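Sortase, SrtB family (Streptococcus pneumoniae PCS8235, PDB 4Y4Q) probably works as a class B sortase, a cysteine transpeptidase serving the assembly of the Type II pilus of the pneumococcus. Local coordinates at residues Arg192-Ala195 with Tyr196-His199; Ala177-Phe180 with Asn181-Asp184; Ile158-Gly162 with Val163-Leu167. One frame throughout, in Å; residues are numbered along the deposited sequence.

Interaction 1 of 3, residues Arg192-Ala195 with Tyr196-His199; sequences RQQA and YLDH
Q194 and D198, one turn apart on the same helix, are linked by a side-chain bond between amide and carboxylate. Q194 NE2 gives a nearly straight hydrogen bond to D198 OD1, 2.8 Å long. The chain of Q194 is bent at chi2 (67°), and the bend turns its amide along the helix toward D198. The two flat groups do not lie parallel: the amide and carboxylate planes are 54° apart. OD1 sits in the amide plane, in the direction of the N-H, but the amide meets OD1 on its syn side from 33° out of the carboxylate plane. NE2 also comes within 4.1 Å of L197 CD2, so the amide has an apolar neighbour beside its polar partner.

The backbone adds the usual i to i+4 bonds. Q194 O takes D198 N at 2.8 Å, so Q194 and D198 are joined by backbone and side chain alike. R192 O with Y196 N (3.0 Å), Q193 O with L197 N (2.9 Å) and A195 O with H199 N (3.1 Å) complete the set.

The inward side of the helix is held by Y196, which packs on L220, and L197, which packs on I218, both of strand 218-225. Two bonds tie in the loop before the helix: Y196 OH to I182 O, and Q193 NE2 to I187 O. Helix 190-202 thus lies against that strand, with the preceding loop tucked at its side.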
loop_
_atom_site.group_PDB
_atom_site.type_symbol
_atom_site.label_atom_id
_atom_site.label_comp_id
_atom_site.label_asym_id
_atom_site.label_seq_id
_atom_site.Cartn_x
_atom_site.Cartn_y
_atom_site.Cartn_z
ATOM N N ARG A 192 1.065 20.303 6.700
ATOM C CA ARG A 192 -0.026 19.358 6.924
ATOM C C ARG A 192 0.397 17.919 6.610
ATOM O O ARG A 192 0.086 16.992 7.364
ATOM C CB ARG A 192 -1.257 19.761 6.106
ATOM C CG ARG A 192 -2.479 18.880 6.330
ATOM C CD ARG A 192 -3.682 19.336 5.504
ATOM N NE ARG A 192 -4.311 20.544 6.040
ATOM C CZ ARG A 192 -4.023 21.771 5.621
ATOM N NH1 ARG A 192 -3.117 21.938 4.666
ATOM N NH2 ARG A 192 -4.630 22.832 6.148
ATOM N N GLN A 193 1.113 17.732 5.505
ATOM C CA GLN A 193 1.680 16.429 5.186
ATOM C C GLN A 193 2.637 16.007 6.299
ATOM O O GLN A 193 2.629 14.854 6.730
ATOM C CB GLN A 193 2.380 16.458 3.821
ATOM C CG GLN A 193 1.429 16.363 2.615
ATOM C CD GLN A 193 2.008 16.995 1.356
ATOM O OE1 GLN A 193 3.127 17.509 1.363
ATOM N NE2 GLN A 193 1.237 16.975 0.273
ATOM N N GLN A 194 3.432 16.950 6.801
ATOM C CA GLN A 194 4.383 16.616 7.860
ATOM C C GLN A 194 3.674 16.127 9.125
ATOM O O GLN A 194 4.105 15.156 9.748
ATOM C CB GLN A 194 5.297 17.794 8.191
ATOM C CG GLN A 194 6.408 17.418 9.168
ATOM C CD GLN A 194 7.404 16.447 8.551
ATOM O OE1 GLN A 194 8.033 16.756 7.538
ATOM N NE2 GLN A 194 7.536 15.258 9.145
ATOM N N ALA A 195 2.574 16.787 9.486
ATOM C CA ALA A 195 1.775 16.373 10.635
ATOM C C ALA A 195 1.156 14.987 10.438
ATOM O O ALA A 195 1.085 14.185 11.377
ATOM C CB ALA A 195 0.691 17.413 10.937
ATOM N N TYR A 196 0.692 14.691 9.229
ATOM C CA TYR A 196 0.164 13.353 8.951
ATOM C C TYR A 196 1.268 12.311 9.133
ATOM O O TYR A 196 1.041 11.245 9.707
ATOM C CB TYR A 196 -0.383 13.279 7.521
ATOM C CG TYR A 196 -0.845 11.901 7.070
ATOM C CD1 TYR A 196 -2.100 11.422 7.416
ATOM C CD2 TYR A 196 -0.050 11.110 6.251
ATOM C CE1 TYR A 196 -2.543 10.181 6.986
ATOM C CE2 TYR A 196 -0.487 9.846 5.812
ATOM C CZ TYR A 196 -1.726 9.399 6.186
ATOM O OH TYR A 196 -2.173 8.174 5.764
ATOM N N LEU A 197 2.458 12.631 8.630
ATOM C CA LEU A 197 3.615 11.743 8.718
ATOM C C LEU A 197 4.012 11.534 10.174
ATOM O O LEU A 197 4.245 10.401 10.609
ATOM C CB LEU A 197 4.778 12.369 7.954
ATOM C CG LEU A 197 5.802 11.504 7.233
ATOM C CD1 LEU A 197 5.124 10.410 6.412
ATOM C CD2 LEU A 197 6.606 12.415 6.337
ATOM N N ASP A 198 4.067 12.631 10.927
ATOM C CA ASP A 198 4.496 12.579 12.316
ATOM C C ASP A 198 3.587 11.677 13.149
ATOM O O ASP A 198 4.063 10.925 14.005
ATOM C CB ASP A 198 4.566 13.987 12.915
ATOM C CG ASP A 198 5.817 14.755 12.489
ATOM O OD1 ASP A 198 6.515 14.304 11.558
ATOM O OD2 ASP A 198 6.098 15.816 13.087
ATOM N N HIS A 199 2.284 11.744 12.898
ATOM C CA HIS A 199 1.335 10.918 13.643
ATOM C C HIS A 199 1.457 9.465 13.206
ATOM O O HIS A 199 1.551 8.561 14.044
ATOM C CB HIS A 199 -0.117 11.404 13.474
ATOM C CG HIS A 199 -1.118 10.529 14.163
ATOM N ND1 HIS A 199 -1.832 9.550 13.501
ATOM C CD2 HIS A 199 -1.492 10.452 15.463
ATOM C CE1 HIS A 199 -2.615 8.920 14.363
ATOM N NE2 HIS A 199 -2.424 9.448 15.558
#

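Interaction 2 of 3, residues Ala177-Phe180 with Asn181-Asp184; sequences AYDF and NIYD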
loop_
_atom_site.group_PDB
_atom_site.type_symbol
_atom_site.label_atom_id
_atom_site.label_comp_id
_atom_site.label_asym_id
_atom_site.label_seq_id
_atom_site.Cartn_x
_atom_site.Cartn_y
_atom_site.Cartn_z
ATOM N N ALA A 177 -10.493 0.307 11.646
ATOM C CA ALA A 177 -10.809 0.602 10.249
ATOM C C ALA A 177 -11.390 1.998 10.080
ATOM O O ALA A 177 -11.353 2.564 8.973
ATOM C CB ALA A 177 -11.775 -0.449 9.691
ATOM N N TYR A 178 -11.947 2.532 11.171
ATOM C CA TYR A 178 -12.557 3.851 11.162
ATOM C C TYR A 178 -11.616 4.899 11.765
ATOM O O TYR A 178 -12.073 5.931 12.270
ATOM C CB TYR A 178 -13.907 3.832 11.905
ATOM C CG TYR A 178 -14.868 2.802 11.350
ATOM C CD1 TYR A 178 -14.749 2.356 10.039
ATOM C CD2 TYR A 178 -15.874 2.258 12.138
ATOM C CE1 TYR A 178 -15.607 1.402 9.522
ATOM C CE2 TYR A 178 -16.742 1.299 11.624
ATOM C CZ TYR A 178 -16.597 0.879 10.312
ATOM O OH TYR A 178 -17.437 -0.070 9.770
ATOM N N ASP A 179 -10.311 4.641 11.707
ATOM C CA ASP A 179 -9.326 5.635 12.145
ATOM C C ASP A 179 -9.023 6.624 11.015
ATOM O O ASP A 179 -8.105 6.421 10.216
ATOM C CB ASP A 179 -8.035 4.964 12.612
ATOM C CG ASP A 179 -7.094 5.928 13.332
ATOM O OD1 ASP A 179 -7.142 7.151 13.062
ATOM O OD2 ASP A 179 -6.297 5.455 14.174
ATOM N N PHE A 180 -9.786 7.705 10.959
ATOM C CA PHE A 180 -9.640 8.663 9.868
ATOM C C PHE A 180 -8.332 9.450 9.947
ATOM O O PHE A 180 -7.904 10.019 8.960
ATOM C CB PHE A 180 -10.858 9.571 9.805
ATOM C CG PHE A 180 -12.143 8.818 9.712
ATOM C CD1 PHE A 180 -12.408 8.012 8.614
ATOM C CD2 PHE A 180 -13.080 8.884 10.730
ATOM C CE1 PHE A 180 -13.601 7.299 8.529
ATOM C CE2 PHE A 180 -14.278 8.179 10.646
ATOM C CZ PHE A 180 -14.538 7.392 9.549
ATOM N N ASN A 181 -7.682 9.455 11.107
ATOM C CA ASN A 181 -6.347 10.044 11.213
ATOM C C ASN A 181 -5.383 9.404 10.215
ATOM O O ASN A 181 -4.430 10.040 9.779
ATOM C CB ASN A 181 -5.775 9.849 12.623
ATOM C CG ASN A 181 -6.475 10.688 13.659
ATOM O OD1 ASN A 181 -6.579 11.907 13.514
ATOM N ND2 ASN A 181 -6.975 10.040 14.707
ATOM N N ILE A 182 -5.631 8.136 9.880
ATOM C CA ILE A 182 -4.737 7.363 9.015
ATOM C C ILE A 182 -5.285 7.249 7.593
ATOM O O ILE A 182 -4.555 7.390 6.604
ATOM C CB ILE A 182 -4.588 5.939 9.549
ATOM C CG1 ILE A 182 -4.062 5.960 10.989
ATOM C CG2 ILE A 182 -3.765 5.060 8.561
ATOM C CD1 ILE A 182 -2.674 6.511 11.136
ATOM N N TYR A 183 -6.576 6.954 7.507
ATOM C CA TYR A 183 -7.257 6.773 6.233
ATOM C C TYR A 183 -7.798 8.108 5.730
ATOM O O TYR A 183 -9.013 8.293 5.630
ATOM C CB TYR A 183 -8.405 5.764 6.390
ATOM C CG TYR A 183 -7.939 4.349 6.697
ATOM C CD1 TYR A 183 -7.450 3.524 5.690
ATOM C CD2 TYR A 183 -7.977 3.846 8.002
ATOM C CE1 TYR A 183 -7.014 2.226 5.971
ATOM C CE2 TYR A 183 -7.550 2.564 8.289
ATOM C CZ TYR A 183 -7.067 1.760 7.265
ATOM O OH TYR A 183 -6.641 0.479 7.537
ATOM N N ASP A 184 -6.886 9.026 5.420
ATOM C CA ASP A 184 -7.218 10.337 4.839
ATOM C C ASP A 184 -6.292 10.504 3.645
ATOM O O ASP A 184 -5.191 11.042 3.775
ATOM C CB ASP A 184 -6.938 11.437 5.858
ATOM C CG ASP A 184 -7.397 12.811 5.398
ATOM O OD1 ASP A 184 -7.676 13.011 4.195
ATOM O OD2 ASP A 184 -7.479 13.703 6.263
#
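With CG of D179 anti to the backbone N (chi1 -169°), the carboxylate swings forward along the chain to N181, and the side chain of N181, its CG beside the backbone N (chi1 -70°), brings the amide back to meet it. OD1 of D179 is where they join. N181 N approaches it at 3.1 Å and N181 ND2 at 3.3 Å, both weak bonds with bent geometry, and the carboxylate and amide planes stand 77° apart. The same oxygen also lies close to N181 CB. The carboxylate carbon, D179 CG, also rests against I182 CG1 at 3.8 Å, the two chains running across one another.

The firmer grip is on the backbone. D179 O takes two donors: Y183 N, at 3.2 Å, arrives in the carbonyl plane and almost straight, whereas I182 N, at 3.0 Å, comes from above that plane. The ring of Y183 then turns one edge to the same oxygen, CD2 lying 3.4 Å from D179 O, while A177 O approaches the ring obliquely. Y183 OH finds its partner elsewhere, in S222 OG, and the Y183 side chain also packs on V175, R232 and I234.

D179 O with I182 N closes a beta turn, and D179 and Y183 each centre an inverse gamma turn, the second with a weak D184 N to I182 O bond. These successive turns open the long connection from strand 163-176 to strand 218-225, the beta6/beta7 connection in sortase terms, which carries helix 190-202 here, as in class B sortases.

Interaction 3 of 3, residues Ile158-Gly162 with Val163-Leu167; sequences IYYNG and VEKGL
I158 and K165 form a hydrogen-bonded pair in a tight antiparallel beta hairpin with a two-residue loop, N161-G162, at the corners of a type I' turn from Y160 to V163. Both backbone bonds of the pair are made: I158 N to K165 O at 2.8 Å, and K165 N to I158 O at 2.9 Å. The second such pair sits next to the turn. Y160 N reaches V163 O at 2.9 Å, while V163 N returns to Y160 O at 2.8 Å from well above the carbonyl plane.

Y159, in the non-hydrogen-bonded pair with E164, makes its backbone bonds to W74 of the next strand. The polar end of Y160 is taken by R217, through OH and NH1, and K165 NZ has a long, weak ion pair with D241.

On the face carrying I158, Y160, V163 and K165 two apolar pairs meet: I158 CG2 touches L167 CD2 at 3.7 Å, and V163 CG2 lies over one face of the Y160 ring. V163 O has company beyond its N-H donor. It lies over one face of the Y159 ring, toward the rim, with Y159 CD2 3.4 Å from V163 O.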
loop_
_atom_site.group_PDB
_atom_site.type_symbol
_atom_site.label_atom_id
_atom_site.label_comp_id
_atom_site.label_asym_id
_atom_site.label_seq_id
_atom_site.Cartn_x
_atom_site.Cartn_y
_atom_site.Cartn_z
ATOM N N ILE A 158 7.131 -1.182 -7.826
ATOM C CA ILE A 158 5.777 -0.879 -8.234
ATOM C C ILE A 158 5.821 -0.373 -9.663
ATOM O O ILE A 158 6.728 0.367 -10.042
ATOM C CB ILE A 158 5.116 0.127 -7.267
ATOM C CG1 ILE A 158 3.673 0.420 -7.694
ATOM C CG2 ILE A 158 5.930 1.411 -7.170
ATOM C CD1 ILE A 158 2.967 1.380 -6.760
ATOM N N TYR A 159 4.873 -0.822 -10.473
ATOM C CA TYR A 159 4.774 -0.347 -11.836
ATOM C C TYR A 159 3.475 0.429 -11.960
ATOM O O TYR A 159 2.432 -0.019 -11.472
ATOM C CB TYR A 159 4.792 -1.520 -12.807
ATOM C CG TYR A 159 4.722 -1.104 -14.257
ATOM C CD1 TYR A 159 3.504 -0.807 -14.862
ATOM C CD2 TYR A 159 5.874 -1.000 -15.021
ATOM C CE1 TYR A 159 3.439 -0.412 -16.184
ATOM C CE2 TYR A 159 5.817 -0.627 -16.348
ATOM C CZ TYR A 159 4.599 -0.337 -16.926
ATOM O OH TYR A 159 4.554 0.031 -18.251
ATOM N N TYR A 160 3.547 1.601 -12.587
ATOM C CA TYR A 160 2.370 2.440 -12.814
ATOM C C TYR A 160 2.672 3.449 -13.915
ATOM O O TYR A 160 3.820 3.870 -14.082
ATOM C CB TYR A 160 1.930 3.160 -11.526
ATOM C CG TYR A 160 2.916 4.189 -11.022
ATOM C CD1 TYR A 160 2.878 5.505 -11.479
ATOM C CD2 TYR A 160 3.883 3.848 -10.087
ATOM C CE1 TYR A 160 3.780 6.445 -11.027
ATOM C CE2 TYR A 160 4.789 4.787 -9.621
ATOM C CZ TYR A 160 4.733 6.081 -10.097
ATOM O OH TYR A 160 5.634 7.015 -9.642
ATOM N N ASN A 161 1.640 3.821 -14.668
ATOM C CA ASN A 161 1.754 4.829 -15.721
ATOM C C ASN A 161 2.904 4.595 -16.693
ATOM O O ASN A 161 3.509 5.547 -17.192
ATOM C CB ASN A 161 1.856 6.239 -15.122
ATOM C CG ASN A 161 1.410 7.321 -16.100
ATOM O OD1 ASN A 161 0.362 7.201 -16.740
ATOM N ND2 ASN A 161 2.218 8.370 -16.235
ATOM N N GLY A 162 3.209 3.330 -16.958
ATOM C CA GLY A 162 4.238 3.005 -17.926
ATOM C C GLY A 162 5.647 3.006 -17.362
ATOM O O GLY A 162 6.607 2.797 -18.107
ATOM N N VAL A 163 5.779 3.235 -16.052
ATOM C CA VAL A 163 7.104 3.304 -15.421
ATOM C C VAL A 163 7.253 2.373 -14.216
ATOM O O VAL A 163 6.272 2.063 -13.526
ATOM C CB VAL A 163 7.469 4.751 -15.002
ATOM C CG1 VAL A 163 7.220 5.726 -16.158
ATOM C CG2 VAL A 163 6.676 5.181 -13.785
ATOM N N GLU A 164 8.490 1.941 -13.969
ATOM C CA GLU A 164 8.809 1.079 -12.831
ATOM C C GLU A 164 9.626 1.823 -11.770
ATOM O O GLU A 164 10.678 2.389 -12.070
ATOM C CB GLU A 164 9.556 -0.180 -13.287
ATOM C CG GLU A 164 9.870 -1.151 -12.143
ATOM C CD GLU A 164 10.004 -2.594 -12.605
ATOM O OE1 GLU A 164 10.767 -2.852 -13.559
ATOM O OE2 GLU A 164 9.345 -3.475 -12.010
ATOM N N LYS A 165 9.130 1.824 -10.536
ATOM C CA LYS A 165 9.794 2.488 -9.418
ATOM C C LYS A 165 10.046 1.471 -8.315
ATOM O O LYS A 165 9.378 0.430 -8.253
ATOM C CB LYS A 165 8.901 3.594 -8.853
ATOM C CG LYS A 165 8.595 4.756 -9.809
ATOM C CD LYS A 165 9.826 5.626 -10.024
ATOM C CE LYS A 165 9.539 6.803 -10.934
ATOM N NZ LYS A 165 10.814 7.337 -11.506
ATOM N N GLY A 166 10.993 1.780 -7.434
ATOM C CA GLY A 166 11.292 0.909 -6.313
ATOM C C GLY A 166 10.407 1.288 -5.151
ATOM O O GLY A 166 9.830 2.389 -5.141
ATOM N N LEU A 167 10.269 0.368 -4.199
ATOM C CA LEU A 167 9.521 0.615 -2.971
ATOM C C LEU A 167 10.428 0.310 -1.804
ATOM O O LEU A 167 11.127 -0.705 -1.815
ATOM C CB LEU A 167 8.317 -0.316 -2.879
ATOM C CG LEU A 167 7.087 -0.095 -3.760
ATOM C CD1 LEU A 167 6.090 -1.209 -3.483
ATOM C CD2 LEU A 167 6.456 1.278 -3.480
#

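In the fold
None of the three contacts is fully core: interactions 1 and 3 are partly buried, and interaction 2 is at the surface. Interactions 1 and 2 belong together, their centres about 13 Å apart, and both lie in the connection that follows strand 163-176; H199 of the helix packs on N181 and I182 of the loop. Interaction 3 joins the end of strand 155-160 to the start of that same strand, but its centre is about 26 Å from that of interaction 2, across the middle of the chain. The chemistry follows the place: helical bonds with one polar side-chain bridge in interaction 1, a carbonyl with two backbone donors and weak side-chain bonds in interaction 2, and sheet ladder with apolar contacts in interaction 3.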